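Local coordinates for imelysin-like protein (Psychrobacter arcticus, PDB 3PF0) that is of unknown function but belongs to the all-helical imelysin-like (M75 peptidase) family and has been classed as a putative metalloendopeptidase, at residues D79-H84 and Y188-S193; E239-N244 and A270-K275. One frame throughout, in Å; residues are numbered along the deposited sequence.

Contact 1 (D79-H84 and Y188-S193); sequences DLAQKH and YVMSAS
The bent side chain of M190, a selenomethionine, reaches Q82 through its torsions: CG stands opposite the carbonyl carbon (chi1 -74°), the chain continues extended through chi2, and a turn at chi3 (68°) swings the terminal methyl round against Q82. There CE lies 3.9 Å from Q82 CB and equally near Q82 CG, while SE rests 3.9 Å from Q82 CA. Q82 sends its own CG opposite the backbone nitrogen and runs extended beyond it, and the two chains cross at about a right angle, so that the methyl of M190 meets the aliphatic root of the glutamine. Beside this pair, A81 directs its methyl at the partner helix. A81 CB touches both V189 CG1, at 3.8 Å, and M190 CG, at 3.9 Å, and thus fits between two consecutive residues of the facing helix.

The backbones belong to helices 48-84 and 183-214, which run nearly antiparallel here, their axes 8.9 Å apart and at 157°. The small side chain of A81 is consistent with this close approach, with A81 and M190 opposite each other. Between the two segments the contact is purely van der Waals, but polar ties lie around it: the carbonyls of M190 and S193 take hydrogen bonds from H78 and S74 on helix 48-84, and the C85–C186 disulfide joins the residue just after helix 48-84 to the first turn of helix 183-214. On the buried side L98 covers A81, and L171 and L175 meet V189. S193 OG turns back to V189 O, at 2.6 Å, satisfying a buried hydroxyl within its own helix. The chemistry implies an apolar seam, with A81 and V189 buried and M190 crossing the stem of the exposed Q82 toward solvent, next to the C85–C186 disulfide.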
# COMPACT_ATOMS: atom_id res chain seq x y z
N ASP A 79 9.45 1.67 -18.81
CA ASP A 79 9.78 1.14 -20.13
C ASP A 79 8.70 1.48 -21.17
O ASP A 79 9.05 1.86 -22.29
CB ASP A 79 10.03 -0.36 -20.08
CG ASP A 79 10.79 -0.83 -21.30
OD1 ASP A 79 12.00 -0.59 -21.36
OD2 ASP A 79 10.16 -1.35 -22.22
N LEU A 80 7.39 1.41 -20.78
CA LEU A 80 6.30 1.76 -21.67
C LEU A 80 6.33 3.24 -22.01
O LEU A 80 6.18 3.59 -23.19
CB LEU A 80 4.92 1.37 -21.09
CG LEU A 80 4.56 -0.10 -21.23
CD1 LEU A 80 3.25 -0.39 -20.55
CD2 LEU A 80 4.52 -0.54 -22.70
N ALA A 81 6.57 4.12 -21.00
CA ALA A 81 6.70 5.57 -21.17
C ALA A 81 7.90 5.90 -22.07
O ALA A 81 7.77 6.69 -22.98
CB ALA A 81 6.85 6.25 -19.81
N GLN A 82 9.04 5.23 -21.85
CA GLN A 82 10.24 5.43 -22.67
C GLN A 82 9.94 5.09 -24.15
O GLN A 82 10.39 5.79 -25.05
CB GLN A 82 11.41 4.58 -22.12
CG GLN A 82 12.69 4.64 -22.95
CD GLN A 82 13.80 3.85 -22.30
OE1 GLN A 82 14.01 2.68 -22.61
NE2 GLN A 82 14.53 4.49 -21.39
N LYS A 83 9.17 4.01 -24.38
CA LYS A 83 8.81 3.59 -25.73
C LYS A 83 7.83 4.59 -26.40
O LYS A 83 8.13 5.09 -27.49
CB LYS A 83 8.19 2.18 -25.71
CG LYS A 83 9.23 1.08 -25.63
CD LYS A 83 8.61 -0.29 -25.40
CE LYS A 83 9.60 -1.40 -25.68
NZ LYS A 83 10.86 -1.24 -24.89
N HIS A 84 6.70 4.90 -25.73
CA HIS A 84 5.68 5.78 -26.31
C HIS A 84 6.13 7.24 -26.45
O HIS A 84 5.72 7.89 -27.41
CB HIS A 84 4.36 5.69 -25.53
CG HIS A 84 3.72 4.33 -25.54
ND1 HIS A 84 3.85 3.47 -26.63
CD2 HIS A 84 2.96 3.73 -24.60
CE1 HIS A 84 3.18 2.38 -26.30
NE2 HIS A 84 2.61 2.49 -25.10
N TYR A 188 8.82 13.99 -17.58
CA TYR A 188 8.46 13.87 -16.17
C TYR A 188 8.04 12.43 -15.83
O TYR A 188 8.44 11.93 -14.79
CB TYR A 188 7.34 14.86 -15.75
CG TYR A 188 6.84 14.60 -14.34
CD1 TYR A 188 7.48 15.16 -13.24
CD2 TYR A 188 5.81 13.68 -14.11
CE1 TYR A 188 7.08 14.85 -11.94
CE2 TYR A 188 5.41 13.36 -12.81
CZ TYR A 188 6.04 13.95 -11.73
OH TYR A 188 5.66 13.62 -10.46
N VAL A 189 7.18 11.82 -16.66
CA VAL A 189 6.63 10.48 -16.42
C VAL A 189 7.77 9.46 -16.43
O VAL A 189 7.79 8.58 -15.57
CB VAL A 189 5.48 10.15 -17.43
CG1 VAL A 189 5.09 8.66 -17.39
CG2 VAL A 189 4.26 11.04 -17.17
N MSE A 190 8.74 9.63 -17.35
CA MSE A 190 9.92 8.78 -17.43
C MSE A 190 10.82 8.98 -16.22
O MSE A 190 11.27 7.99 -15.63
CB MSE A 190 10.70 9.05 -18.72
CG MSE A 190 10.02 8.50 -19.97
SE MSE A 190 10.94 9.13 -21.56
CE MSE A 190 12.65 8.18 -21.34
N SER A 191 11.05 10.26 -15.82
CA SER A 191 11.89 10.60 -14.66
C SER A 191 11.29 10.10 -13.35
O SER A 191 12.01 9.50 -12.55
CB SER A 191 12.09 12.11 -14.56
OG SER A 191 12.87 12.57 -15.66
N ALA A 192 9.97 10.34 -13.13
CA ALA A 192 9.32 9.93 -11.90
C ALA A 192 9.21 8.42 -11.77
O ALA A 192 9.49 7.92 -10.70
CB ALA A 192 7.95 10.58 -11.77
N SER A 193 8.86 7.69 -12.84
CA SER A 193 8.77 6.22 -12.78
C SER A 193 10.18 5.60 -12.60
O SER A 193 10.34 4.64 -11.82
CB SER A 193 8.04 5.66 -14.00
OG SER A 193 8.61 6.12 -15.22

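Contact 2 (E239-N244 and A270-K275); sequences ETMKSN and AIINAK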
# COMPACT_ATOMS: atom_id res chain seq x y z
N GLU A 239 -6.27 0.26 9.93
CA GLU A 239 -6.62 1.43 10.73
C GLU A 239 -6.45 2.72 9.92
O GLU A 239 -7.38 3.52 9.88
CB GLU A 239 -5.81 1.49 12.04
CG GLU A 239 -6.69 1.35 13.27
CD GLU A 239 -6.03 0.98 14.59
OE1 GLU A 239 -4.79 1.06 14.69
OE2 GLU A 239 -6.78 0.63 15.53
N THR A 240 -5.29 2.90 9.23
CA THR A 240 -5.03 4.09 8.40
C THR A 240 -5.95 4.09 7.17
O THR A 240 -6.32 5.15 6.69
CB THR A 240 -3.55 4.21 7.98
OG1 THR A 240 -3.16 3.07 7.21
CG2 THR A 240 -2.61 4.39 9.18
N MSE A 241 -6.34 2.90 6.69
CA MSE A 241 -7.26 2.75 5.57
C MSE A 241 -8.67 3.24 5.96
O MSE A 241 -9.23 4.07 5.25
CB MSE A 241 -7.28 1.30 5.09
CG MSE A 241 -8.43 0.95 4.18
SE MSE A 241 -8.00 -0.64 3.16
CE MSE A 241 -7.92 -1.99 4.58
N LYS A 242 -9.25 2.73 7.06
CA LYS A 242 -10.60 3.16 7.44
C LYS A 242 -10.66 4.66 7.86
O LYS A 242 -11.66 5.31 7.58
CB LYS A 242 -11.21 2.26 8.54
CG LYS A 242 -10.58 2.34 9.93
CD LYS A 242 -11.30 1.40 10.89
CE LYS A 242 -11.02 1.68 12.35
NZ LYS A 242 -11.67 2.93 12.80
N SER A 243 -9.59 5.19 8.48
CA SER A 243 -9.53 6.58 8.94
C SER A 243 -9.16 7.56 7.83
O SER A 243 -9.98 8.40 7.48
CB SER A 243 -8.54 6.73 10.09
OG SER A 243 -8.97 5.98 11.22
N ASN A 244 -7.93 7.45 7.28
CA ASN A 244 -7.39 8.38 6.28
C ASN A 244 -7.97 8.19 4.90
O ASN A 244 -8.11 9.19 4.20
CB ASN A 244 -5.85 8.31 6.21
CG ASN A 244 -5.16 8.65 7.50
OD1 ASN A 244 -5.69 9.36 8.37
ND2 ASN A 244 -3.94 8.16 7.65
N ALA A 270 -10.14 -0.04 -6.51
CA ALA A 270 -8.99 -0.88 -6.84
C ALA A 270 -7.89 -0.82 -5.77
O ALA A 270 -7.25 -1.83 -5.50
CB ALA A 270 -8.42 -0.48 -8.19
N ILE A 271 -7.68 0.36 -5.14
CA ILE A 271 -6.67 0.54 -4.09
C ILE A 271 -7.12 -0.17 -2.80
O ILE A 271 -6.34 -0.92 -2.23
CB ILE A 271 -6.31 2.04 -3.86
CG1 ILE A 271 -5.91 2.76 -5.18
CG2 ILE A 271 -5.20 2.20 -2.80
CD1 ILE A 271 -4.75 2.05 -6.03
N ILE A 272 -8.39 0.03 -2.38
CA ILE A 272 -8.94 -0.59 -1.16
C ILE A 272 -8.97 -2.13 -1.31
O ILE A 272 -8.61 -2.84 -0.37
CB ILE A 272 -10.34 0.01 -0.80
CG1 ILE A 272 -10.26 1.55 -0.58
CG2 ILE A 272 -10.97 -0.69 0.43
CD1 ILE A 272 -9.20 2.11 0.45
N ASN A 273 -9.33 -2.63 -2.51
CA ASN A 273 -9.38 -4.05 -2.85
C ASN A 273 -7.99 -4.70 -2.75
O ASN A 273 -7.86 -5.77 -2.16
CB ASN A 273 -9.95 -4.22 -4.26
CG ASN A 273 -10.33 -5.62 -4.64
OD1 ASN A 273 -11.19 -6.25 -4.02
ND2 ASN A 273 -9.72 -6.10 -5.71
N ALA A 274 -6.95 -4.04 -3.29
CA ALA A 274 -5.57 -4.54 -3.24
C ALA A 274 -5.10 -4.69 -1.78
O ALA A 274 -4.52 -5.71 -1.43
CB ALA A 274 -4.64 -3.61 -4.01
N LYS A 275 -5.44 -3.70 -0.92
CA LYS A 275 -5.09 -3.72 0.49
C LYS A 275 -5.85 -4.84 1.22
O LYS A 275 -5.23 -5.57 1.99
CB LYS A 275 -5.35 -2.36 1.16
CG LYS A 275 -4.43 -1.27 0.64
CD LYS A 275 -4.51 -0.00 1.47
CE LYS A 275 -3.37 0.90 1.10
NZ LYS A 275 -2.87 1.65 2.27
O HOH W 1 -3.42 1.81 4.82
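Neither an aromatic ring nor a carboxamide takes part where M241, a selenomethionine, packs against I272 and K275: there are no flat faces or edges to match, and the contact is one of aliphatic chains and selenium. It joins helices 225-250 and 268-283 in the interior of the all-helical imelysin fold.

M241 points its side chain at the opposite helix. With CG anti to the backbone N (chi1 166°) the chain first leads straight out, then bends at chi3. Its selenium rests against two residues about one helical turn apart. SE lies 3.7 Å from K275 CB and 3.9 Å from K275 CD, the lysine chain sliding past it in the opposite direction. I272 adds both branches: its CG2 and CD1 each lie 4.0 Å from M241 SE, and CD1 also meets M241 CG. L337, from helix 327-351, touches M241 as well, while A245 and I246 flank I272 from the same helix that carries M241. A wider pi-type turn, 241-244, begins at M241 itself.

The stem of K275 is thus apolar packing, whereas its ammonium group forms a salt bridge with E113. That partner probably stabilises the charge of a lysine whose stem is packed inward. T240 OG1 is tied to S236 O in its own helix. One water links the segments: it receives a bond from K275 NZ at 2.6 Å and gives one to T240 OG1 at 2.7 Å.

The two contacts join different helix pairs: contact 1 couples helices 48-84 and 183-214 near the periphery, contact 2 helices 225-250 and 268-283 close to the centre of the chain. Their centres lie about 27 Å apart and their nearest atoms about 15 Å, so they do not touch, although helices 183-214 and 225-250 are consecutive. Each relies on a selenomethionine. In contact 1 it is partly exposed, in a partly buried seam around an alanine, with a disulfide alongside; in contact 2 it is buried between an isoleucine and a lysine stem, and a water and an ion pair supply the polar component.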